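Local coordinates for cyclic nucleotide-binding domain (CNMP-BD) protein (Geobacter metallireducens, PDB 3MDP) that probably binds cyclic nucleotides through its double-stranded beta-helix domain and may act as a DNA-binding transcription factor, at residues Ser29-Phe34 with Pro104-Asp109; Met51-Gly56 with Cys76-Gly81. All coordinates share one frame; numbering follows the deposited sequence. Where two conformers were deposited one is given.

From the N terminus, the chain runs through short helices into strand 29-34, the first of contact 1 and an outermost strand of its sheet. It then passes through the rest of the beta region before returning as strand 105-111, so contact 1 closes the long loop. Contact 2 falls wholly within that loop: residues 51-56 end one strand, and after strand 58-61 the chain returns along strand 74-78, whose end and following turn form 76-81. The two contacts share a sheet in which 105-111 lies between 29-34 and 49-55, and the Arg106 to Glu55 salt bridge joins them directly. Contact 1 pairs edge to interior; contact 2 ties this sheet to the second sheet of the double-stranded beta-helix.

Contact 1. Residues Ser29-Phe34 with Pro104-Asp109; sequences SEEKSF and PVRVVD. With EDO (1,2-ethanediol), chain C.
Lys32 sets its CG beside the backbone N (chi1 -74°) and bends at its last torsion, while Asp109 turns its carboxylate away from its own N (chi1 -179°), and the two meet over an antiparallel strand pair of the double-stranded beta-helix. In the conformer given here, one of two deposited for Lys32, NZ lies 2.6 Å from Asp109 OD2, approaching from above the carboxylate plane, and also bonds Glu30 OE1 at 2.9 Å. So placed, one ammonium bridges two acids and would probably ease the repulsion between them. Asn49 holds the other oxygen of Asp109, OD1, which should help fix the carboxylate's rotation. Phe34 continues the same face, its ring edge meeting the Val107 methyl: CE1 to CG2 is 3.9 Å.

Beneath the side chains, Glu30, Lys32 and Phe34 form hydrogen-bonded pairs with Asp109, Val107 and Val105, each through two backbone bonds. On the face of Glu31 and Ser33, the extended Glu31 reaches Arg106, whose NE also forms a salt bridge with Glu55 of strand 49-55. Ser33 OG rests 3.4 Å from Arg106 CG. The Glu31 carboxylate is turned 42° from the guanidinium plane, and Arg106 NH1 meets OE2 at 2.9 Å from above the carboxylate.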
ATOM      1  N   SER A  29       6.658 -14.837  15.092  1.00 15.25           N
ATOM      2  CA  SER A  29       6.780 -13.481  15.632  1.00 16.35           C
ATOM      3  C   SER A  29       7.450 -13.534  16.978  1.00 15.71           C
ATOM      4  O   SER A  29       7.339 -14.522  17.708  1.00 11.84           O
ATOM      5  CB  SER A  29       5.412 -12.813  15.784  1.00 17.17           C
ATOM      6  OG  SER A  29       4.738 -12.674  14.550  1.00 18.93           O
ATOM      7  N   GLU A  30       8.080 -12.434  17.353  1.00 14.80           N
ATOM      8  CA  GLU A  30       8.715 -12.349  18.641  1.00 16.11           C
ATOM      9  C   GLU A  30       8.647 -10.906  19.111  1.00 15.49           C
ATOM     10  O   GLU A  30       8.760  -9.987  18.303  1.00 12.46           O
ATOM     11  CB  GLU A  30      10.143 -12.835  18.450  1.00 20.47           C
ATOM     12  CG  GLU A  30      11.116 -12.438  19.466  1.00 29.75           C
ATOM     13  CD  GLU A  30      12.468 -13.095  19.199  1.00 36.70           C
ATOM     14  OE1 GLU A  30      12.859 -13.216  18.010  1.00 40.19           O
ATOM     15  OE2 GLU A  30      13.121 -13.491  20.179  1.00 40.87           O
ATOM     16  N   GLU A  31       8.410 -10.713  20.400  1.00 13.70           N
ATOM     17  CA  GLU A  31       8.386  -9.390  20.974  1.00 17.14           C
ATOM     18  C   GLU A  31       9.846  -8.971  21.100  1.00 18.23           C
ATOM     19  O   GLU A  31      10.691  -9.785  21.488  1.00 18.77           O
ATOM     20  CB  GLU A  31       7.640  -9.382  22.311  1.00 19.42           C
ATOM     21  CG  GLU A  31       7.325  -7.967  22.792  1.00 26.93           C
ATOM     22  CD  GLU A  31       6.246  -7.889  23.878  1.00 33.49           C
ATOM     23  OE1 GLU A  31       5.311  -8.743  23.918  1.00 35.52           O
ATOM     24  OE2 GLU A  31       6.346  -6.929  24.674  1.00 35.53           O
ATOM     25  N   LYS A  32      10.154  -7.745  20.671  0.60 15.92           N
ATOM     26  CA  LYS A  32      11.518  -7.216  20.741  0.60 17.16           C
ATOM     27  C   LYS A  32      11.483  -5.792  21.301  0.60 15.93           C
ATOM     28  O   LYS A  32      10.475  -5.097  21.154  0.60  7.65           O
ATOM     29  CB  LYS A  32      12.166  -7.197  19.356  0.60 18.13           C
ATOM     30  CG  LYS A  32      12.583  -8.567  18.829  0.60 19.96           C
ATOM     31  CD  LYS A  32      13.662  -8.432  17.776  0.60 22.76           C
ATOM     32  CE  LYS A  32      14.280  -9.794  17.432  0.60 26.09           C
ATOM     33  NZ  LYS A  32      13.347 -10.677  16.729  0.60 26.21           N
ATOM     34  N   SER A  33      12.571  -5.393  21.970  1.00 15.13           N
ATOM     35  CA  SER A  33      12.728  -4.030  22.480  1.00 15.99           C
ATOM     36  C   SER A  33      13.952  -3.372  21.831  1.00 16.98           C
ATOM     37  O   SER A  33      14.939  -4.052  21.518  1.00 16.73           O
ATOM     38  CB  SER A  33      12.907  -4.052  23.997  1.00 15.42           C
ATOM     39  OG  SER A  33      11.696  -4.269  24.687  1.00 18.43           O
ATOM     40  N   PHE A  34      13.867  -2.056  21.619  1.00 17.15           N
ATOM     41  CA  PHE A  34      14.981  -1.247  21.087  1.00 13.85           C
ATOM     42  C   PHE A  34      15.090   0.034  21.907  1.00 15.68           C
ATOM     43  O   PHE A  34      14.076   0.660  22.234  1.00 14.77           O
ATOM     44  CB  PHE A  34      14.789  -0.879  19.618  1.00 13.98           C
ATOM     45  CG  PHE A  34      14.757  -2.061  18.689  1.00 13.36           C
ATOM     46  CD1 PHE A  34      13.550  -2.697  18.414  1.00 14.51           C
ATOM     47  CD2 PHE A  34      15.928  -2.558  18.111  1.00 15.02           C
ATOM     48  CE1 PHE A  34      13.503  -3.810  17.592  1.00 14.05           C
ATOM     49  CE2 PHE A  34      15.900  -3.681  17.250  1.00 14.28           C
ATOM     50  CZ  PHE A  34      14.685  -4.300  16.991  1.00 15.05           C
ATOM     51  N   PRO A 104      11.929   4.775  24.024  1.00 13.05           N
ATOM     52  CA  PRO A 104      12.110   3.333  24.203  1.00 13.80           C
ATOM     53  C   PRO A 104      11.009   2.583  23.452  1.00 11.97           C
ATOM     54  O   PRO A 104       9.844   2.938  23.564  1.00 13.13           O
ATOM     55  CB  PRO A 104      12.062   3.148  25.728  1.00 13.53           C
ATOM     56  CG  PRO A 104      12.500   4.536  26.299  1.00 15.00           C
ATOM     57  CD  PRO A 104      11.943   5.528  25.301  1.00 14.03           C
ATOM     58  N   VAL A 105      11.396   1.598  22.642  1.00 13.82           N
ATOM     59  CA  VAL A 105      10.477   0.947  21.700  1.00 13.21           C
ATOM     60  C   VAL A 105      10.292  -0.539  22.047  1.00 12.33           C
ATOM     61  O   VAL A 105      11.259  -1.223  22.396  1.00 13.83           O
ATOM     62  CB  VAL A 105      10.991   1.118  20.264  1.00 14.90           C
ATOM     63  CG1 VAL A 105      10.466   0.009  19.307  1.00 13.88           C
ATOM     64  CG2 VAL A 105      10.639   2.509  19.732  1.00 10.89           C
ATOM     65  N   ARG A 106       9.041  -1.001  21.991  1.00 13.90           N
ATOM     66  CA  ARG A 106       8.710  -2.436  21.895  1.00 14.84           C
ATOM     67  C   ARG A 106       7.900  -2.684  20.622  1.00 12.59           C
ATOM     68  O   ARG A 106       6.985  -1.914  20.270  1.00 12.04           O
ATOM     69  CB  ARG A 106       7.881  -2.927  23.079  1.00 16.73           C
ATOM     70  CG  ARG A 106       8.587  -2.894  24.412  1.00 24.74           C
ATOM     71  CD  ARG A 106       7.754  -3.557  25.538  1.00 26.72           C
ATOM     72  NE  ARG A 106       6.530  -2.794  25.806  1.00 24.46           N
ATOM     73  CZ  ARG A 106       5.282  -3.185  25.530  1.00 25.80           C
ATOM     74  NH1 ARG A 106       5.013  -4.372  25.001  1.00 26.72           N
ATOM     75  NH2 ARG A 106       4.274  -2.377  25.820  1.00 27.15           N
ATOM     76  N   VAL A 107       8.231  -3.780  19.963  1.00 14.28           N
ATOM     77  CA  VAL A 107       7.575  -4.189  18.730  1.00 13.29           C
ATOM     78  C   VAL A 107       7.253  -5.682  18.772  1.00 14.27           C
ATOM     79  O   VAL A 107       7.825  -6.431  19.566  1.00 16.01           O
ATOM     80  CB  VAL A 107       8.455  -3.948  17.485  1.00 11.44           C
ATOM     81  CG1 VAL A 107       8.867  -2.485  17.354  1.00 10.40           C
ATOM     82  CG2 VAL A 107       9.756  -4.877  17.487  1.00 14.54           C
ATOM     83  N   VAL A 108       6.278  -6.068  17.950  1.00 13.72           N
ATOM     84  CA  VAL A 108       6.162  -7.400  17.451  1.00 12.89           C
ATOM     85  C   VAL A 108       6.991  -7.470  16.167  1.00 12.88           C
ATOM     86  O   VAL A 108       6.727  -6.733  15.196  1.00 13.21           O
ATOM     87  CB  VAL A 108       4.720  -7.796  17.109  1.00 12.57           C
ATOM     88  CG1 VAL A 108       4.737  -9.271  16.694  1.00 13.00           C
ATOM     89  CG2 VAL A 108       3.808  -7.599  18.352  1.00 11.96           C
ATOM     90  N   ASP A 109       7.997  -8.338  16.189  1.00 12.16           N
ATOM     91  CA  ASP A 109       8.901  -8.569  15.055  1.00 13.83           C
ATOM     92  C   ASP A 109       8.491  -9.871  14.349  1.00 12.83           C
ATOM     93  O   ASP A 109       8.563 -10.961  14.915  1.00 15.46           O
ATOM     94  CB  ASP A 109      10.339  -8.637  15.594  1.00 15.08           C
ATOM     95  CG  ASP A 109      11.405  -8.849  14.514  1.00 22.53           C
ATOM     96  OD1 ASP A 109      11.088  -8.850  13.324  1.00 23.74           O
ATOM     97  OD2 ASP A 109      12.586  -9.053  14.897  1.00 27.25           O
TER
HETATM   98  C1  EDO C 143      11.887 -12.145  13.233  1.00 41.56           C
HETATM   99  O1  EDO C 143      12.519 -13.201  12.488  1.00 39.10           O
HETATM  100  C2  EDO C 143      11.465 -12.638  14.606  1.00 39.05           C
HETATM  101  O2  EDO C 143      10.204 -13.269  14.464  1.00 37.23           O

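Contact 2. Residues Met51-Gly56 with Cys76-Gly81; sequences MLLLEG and CSVVPG
This is a strand-to-turn contact in the double-stranded beta-helix: the end of strand 49-55 packs against the Val79-Gly81 turn that leads the chain from strand 74-78, in one sheet, to strand 83-84, in the other. The touching parts run 114° apart, and a single backbone hydrogen bond joins them. Gly81 N gives it to Leu53 O at 2.8 Å, in the carbonyl plane and nearly straight, with 171° at the hydrogen. The same oxygen receives a CA-H...O contact from Pro80 CA at 3.3 Å.

Leu53 carries the apolar part. With CG anti to its backbone N (chi1 -173°), it extends CD2 over the chain at Val78 and Val79, 3.4 Å from Val78 O and 3.9 Å from Val78 CG1. Cut back to an alanine, the side chain would lose CG and both methyls, which is likely to open a gap beside Val78 CG1 and the Pro80 ring. The Pro80 ring lies against the backbone of Leu54-Gly56, its CB 3.5 Å from Leu54 O and its CD 3.4 Å from Gly56 O. Farther up the strand, Leu52 CD1 meets Gly81 O at 3.6 Å.

A classic beta bulge at Leu54 and Glu55 sets two residues of this strand opposite the single Arg106 of strand 105-111. Leu53 also touches Val105 of strand 105-111. Phe84 of strand 83-84 meets both Leu53 and Val78, while Val78 packs on Val58 and Leu60 of strand 58-61, so the contact lies where the two sheets come together.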
HETATM    1  N   MSE A  51       7.355  -5.163  11.305  0.70  9.49           N
HETATM    2  CA  MSE A  51       7.169  -4.824  12.715  0.70  9.64           C
HETATM    3  C   MSE A  51       5.851  -4.123  12.982  0.70  8.81           C
HETATM    4  O   MSE A  51       5.342  -3.391  12.135  0.70 10.07           O
HETATM    5  CB  MSE A  51       8.343  -3.993  13.227  0.70 10.38           C
HETATM    6  CG  MSE A  51       9.554  -4.852  13.412  0.70 13.66           C
HETATM    7 SE   MSE A  51      11.110  -3.771  13.667  0.53 12.35          SE
HETATM    8  CE  MSE A  51      12.475  -5.185  13.798  0.70 10.62           C
ATOM      9  N   LEU A  52       5.277  -4.423  14.137  1.00 11.27           N
ATOM     10  CA  LEU A  52       4.102  -3.719  14.686  1.00 12.51           C
ATOM     11  C   LEU A  52       4.627  -2.977  15.920  1.00 11.28           C
ATOM     12  O   LEU A  52       5.250  -3.581  16.788  1.00 10.17           O
ATOM     13  CB  LEU A  52       2.990  -4.694  15.110  1.00 14.14           C
ATOM     14  CG  LEU A  52       1.873  -4.082  15.979  1.00 17.43           C
ATOM     15  CD1 LEU A  52       0.959  -3.221  15.120  1.00 16.56           C
ATOM     16  CD2 LEU A  52       1.101  -5.205  16.699  1.00 15.39           C
ATOM     17  N   LEU A  53       4.451  -1.668  15.947  1.00 11.02           N
ATOM     18  CA  LEU A  53       4.898  -0.864  17.078  1.00 12.00           C
ATOM     19  C   LEU A  53       3.917  -0.988  18.229  1.00 11.41           C
ATOM     20  O   LEU A  53       2.747  -0.658  18.103  1.00 12.36           O
ATOM     21  CB  LEU A  53       5.073   0.586  16.650  1.00 13.45           C
ATOM     22  CG  LEU A  53       5.701   1.534  17.665  1.00 15.39           C
ATOM     23  CD1 LEU A  53       7.084   1.048  18.154  1.00 10.43           C
ATOM     24  CD2 LEU A  53       5.747   2.937  17.069  1.00  9.12           C
ATOM     25  N   LEU A  54       4.401  -1.490  19.351  1.00 11.83           N
ATOM     26  CA  LEU A  54       3.571  -1.648  20.550  1.00 11.39           C
ATOM     27  C   LEU A  54       3.678  -0.475  21.502  1.00 12.43           C
ATOM     28  O   LEU A  54       2.688  -0.098  22.138  1.00 12.17           O
ATOM     29  CB  LEU A  54       3.943  -2.914  21.292  1.00  9.24           C
ATOM     30  CG  LEU A  54       3.792  -4.236  20.537  1.00  9.75           C
ATOM     31  CD1 LEU A  54       4.383  -5.359  21.353  1.00 11.06           C
ATOM     32  CD2 LEU A  54       2.294  -4.507  20.209  1.00 12.44           C
ATOM     33  N   GLU A  55       4.874   0.087  21.609  1.00 12.83           N
ATOM     34  CA  GLU A  55       5.156   1.139  22.555  1.00 14.08           C
ATOM     35  C   GLU A  55       6.333   1.950  22.037  1.00 13.22           C
ATOM     36  O   GLU A  55       7.249   1.396  21.425  1.00 12.74           O
ATOM     37  CB  GLU A  55       5.502   0.535  23.925  1.00 17.84           C
ATOM     38  CG  GLU A  55       5.784   1.568  25.005  1.00 25.34           C
ATOM     39  CD  GLU A  55       6.449   0.956  26.219  1.00 31.59           C
ATOM     40  OE1 GLU A  55       6.271  -0.265  26.436  1.00 28.17           O
ATOM     41  OE2 GLU A  55       7.158   1.691  26.939  1.00 35.31           O
ATOM     42  N   GLY A  56       6.271   3.265  22.271  1.00 11.84           N
ATOM     43  CA  GLY A  56       7.320   4.194  21.902  1.00  9.90           C
ATOM     44  C   GLY A  56       7.081   4.913  20.591  1.00 11.36           C
ATOM     45  O   GLY A  56       5.942   5.251  20.233  1.00 10.40           O
ATOM     46  N   CYS A  76       8.639   9.872   7.801  1.00 24.78           N
ATOM     47  CA  CYS A  76       7.410   9.449   8.408  1.00 24.96           C
ATOM     48  C   CYS A  76       7.667   9.138   9.916  1.00 21.27           C
ATOM     49  O   CYS A  76       8.755   8.703  10.304  1.00 19.03           O
ATOM     50  CB  CYS A  76       6.950   8.216   7.588  1.00 26.05           C
ATOM     51  SG  CYS A  76       5.601   7.360   8.157  1.00 39.35           S
ATOM     52  N   SER A  77       6.699   9.455  10.768  1.00 17.76           N
ATOM     53  CA  SER A  77       6.751   9.069  12.178  1.00 19.44           C
ATOM     54  C   SER A  77       5.700   8.009  12.464  1.00 19.34           C
ATOM     55  O   SER A  77       4.543   8.151  12.040  1.00 19.50           O
ATOM     56  CB  SER A  77       6.522  10.286  13.079  1.00 21.88           C
ATOM     57  OG  SER A  77       7.724  11.032  13.181  1.00 22.03           O
ATOM     58  N   VAL A  78       6.100   6.966  13.190  1.00 13.86           N
ATOM     59  CA  VAL A  78       5.218   5.845  13.513  1.00 14.88           C
ATOM     60  C   VAL A  78       4.861   5.889  15.002  1.00 14.44           C
ATOM     61  O   VAL A  78       5.738   6.129  15.858  1.00 13.82           O
ATOM     62  CB  VAL A  78       5.897   4.483  13.123  1.00 13.74           C
ATOM     63  CG1 VAL A  78       4.956   3.306  13.285  1.00 14.50           C
ATOM     64  CG2 VAL A  78       6.467   4.549  11.653  1.00 15.94           C
ATOM     65  N   VAL A  79       3.578   5.674  15.305  1.00 14.25           N
ATOM     66  CA  VAL A  79       3.073   5.614  16.685  1.00 15.00           C
ATOM     67  C   VAL A  79       2.513   4.207  16.975  1.00 13.49           C
ATOM     68  O   VAL A  79       2.258   3.410  16.044  1.00 12.15           O
ATOM     69  CB  VAL A  79       1.959   6.702  16.968  1.00 16.56           C
ATOM     70  CG1 VAL A  79       2.519   8.129  16.753  1.00 20.76           C
ATOM     71  CG2 VAL A  79       0.690   6.449  16.125  1.00 15.65           C
ATOM     72  N   PRO A  80       2.341   3.873  18.257  1.00 14.94           N
ATOM     73  CA  PRO A  80       1.868   2.527  18.575  1.00 13.81           C
ATOM     74  C   PRO A  80       0.602   2.127  17.850  1.00 12.76           C
ATOM     75  O   PRO A  80      -0.299   2.951  17.656  1.00 13.84           O
ATOM     76  CB  PRO A  80       1.633   2.598  20.084  1.00 15.08           C
ATOM     77  CG  PRO A  80       2.706   3.533  20.539  1.00 15.18           C
ATOM     78  CD  PRO A  80       2.701   4.612  19.485  1.00 15.34           C
ATOM     79  N   GLY A  81       0.556   0.865  17.428  1.00 13.40           N
ATOM     80  CA  GLY A  81      -0.589   0.317  16.755  1.00 13.53           C
ATOM     81  C   GLY A  81      -0.414   0.246  15.259  1.00 15.29           C
ATOM     82  O   GLY A  81      -1.225  -0.413  14.589  1.00 16.74           O
TER